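Local structure of fatty acid/retinol binding protein protein 7, isoform A, confirmed BY transcript evidence (Caenorhabditis elegans, 2W9Y) at residues A[79-82]-A[83-86]. The protein probably binds fatty acids such as oleic acid, and retinoids, as an all-helical nematode lipid carrier. Residues are numbered along the deposited sequence; the frame is centred on the assembly and turned at random.
Sequences GLSP and AAVE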
# COMPACT_ATOMS: atom_id res chain seq x y z
N GLY A 79 -7.47 15.83 -7.71
CA GLY A 79 -6.87 17.00 -8.34
C GLY A 79 -5.62 16.83 -9.16
O GLY A 79 -5.18 17.80 -9.85
N LEU A 80 -5.07 15.60 -9.15
CA LEU A 80 -3.87 15.28 -9.91
C LEU A 80 -4.11 15.23 -11.41
O LEU A 80 -5.22 14.89 -11.83
CB LEU A 80 -3.25 13.95 -9.43
CG LEU A 80 -2.74 13.82 -7.99
CD1 LEU A 80 -2.19 12.40 -7.70
CD2 LEU A 80 -1.64 14.88 -7.73
N SER A 81 -3.06 15.54 -12.19
CA SER A 81 -3.05 15.47 -13.65
C SER A 81 -3.04 14.00 -14.07
O SER A 81 -2.71 13.14 -13.26
CB SER A 81 -1.75 16.07 -14.14
OG SER A 81 -0.65 15.13 -13.94
N PRO A 82 -3.36 13.70 -15.34
CA PRO A 82 -3.42 12.32 -15.84
C PRO A 82 -2.13 11.61 -15.61
O PRO A 82 -2.17 10.43 -15.20
CB PRO A 82 -3.70 12.50 -17.35
CG PRO A 82 -4.54 13.78 -17.35
CD PRO A 82 -4.05 14.64 -16.24
N ALA A 83 -1.00 12.29 -15.79
CA ALA A 83 0.33 11.65 -15.63
C ALA A 83 0.62 11.34 -14.18
O ALA A 83 1.17 10.26 -13.84
CB ALA A 83 1.46 12.55 -16.17
N ALA A 84 0.27 12.28 -13.30
CA ALA A 84 0.53 12.07 -11.89
C ALA A 84 -0.35 10.99 -11.32
O ALA A 84 0.12 10.24 -10.41
CB ALA A 84 0.34 13.41 -11.14
N VAL A 85 -1.60 10.91 -11.78
CA VAL A 85 -2.53 9.86 -11.37
C VAL A 85 -2.03 8.49 -11.86
O VAL A 85 -2.06 7.51 -11.09
CB VAL A 85 -3.95 10.09 -11.89
CG1 VAL A 85 -4.82 8.81 -11.77
CG2 VAL A 85 -4.61 11.34 -11.21
N GLU A 86 -1.59 8.42 -13.12
CA GLU A 86 -0.95 7.14 -13.63
C GLU A 86 0.20 6.68 -12.71
O GLU A 86 0.37 5.46 -12.40
CB GLU A 86 -0.42 7.38 -15.03
CG GLU A 86 0.52 6.31 -15.55
CD GLU A 86 0.88 6.54 -17.05
OE1 GLU A 86 1.63 7.50 -17.38
OE2 GLU A 86 0.42 5.75 -17.90
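Ser81 is the N-cap of helix 82-104, and its side chain caps the amide of Ala84, the hydroxyl taking the place of the carbonyl one turn earlier that a helix start lacks in helical position. OG of Ser81 receives the amide of Ala84, N to OG 3.1 Å, in a nearly straight bond of 163° at the hydrogen. A chi1 of 76° places that oxygen between the backbone N and the carbonyl carbon of its own residue, facing the amide of Ala84, where it also touches CB of Ala84 at 3.4 Å. The same hydroxyl is hydrogen-bonded to OD1 of Asp127 on helix 125-134, so two partners fix its rotation and the cap is tied to a second helix. Replacing Ser81 by an alanine would probably leave the amide of Ala84 without its side-chain acceptor and Asp127 without this link to the helix start.

Regular helical bonding begins at once. The carbonyl of Ser81 takes the amide of Val85, N to O 2.9 Å, and the donor lies almost in line with the C=O bond, at 169°. One residue on, Pro82 O accepts from Glu86 N at 3.0 Å. Pro82, whose own nitrogen carries no hydrogen, occupies the first position after the cap, where no preceding helical carbonyl needs an N-H donor.

On the flank, CB of Leu80 does the touching. It presses on CG2 of Val85 at 3.4 Å, a tight carbon contact, and lies 4.0 Å from CB of Ala84. CG2 points back toward the cap because it stands anti to the carbonyl carbon of Val85. The side chain of Leu80 also packs on Ala130 and Leu131 of helix 125-134. The apolar pair Leu80 and Val85, bracketing the serine N-cap, is a hydrophobic staple, here opening helix 82-104 of an all-helical lipid-binding fold.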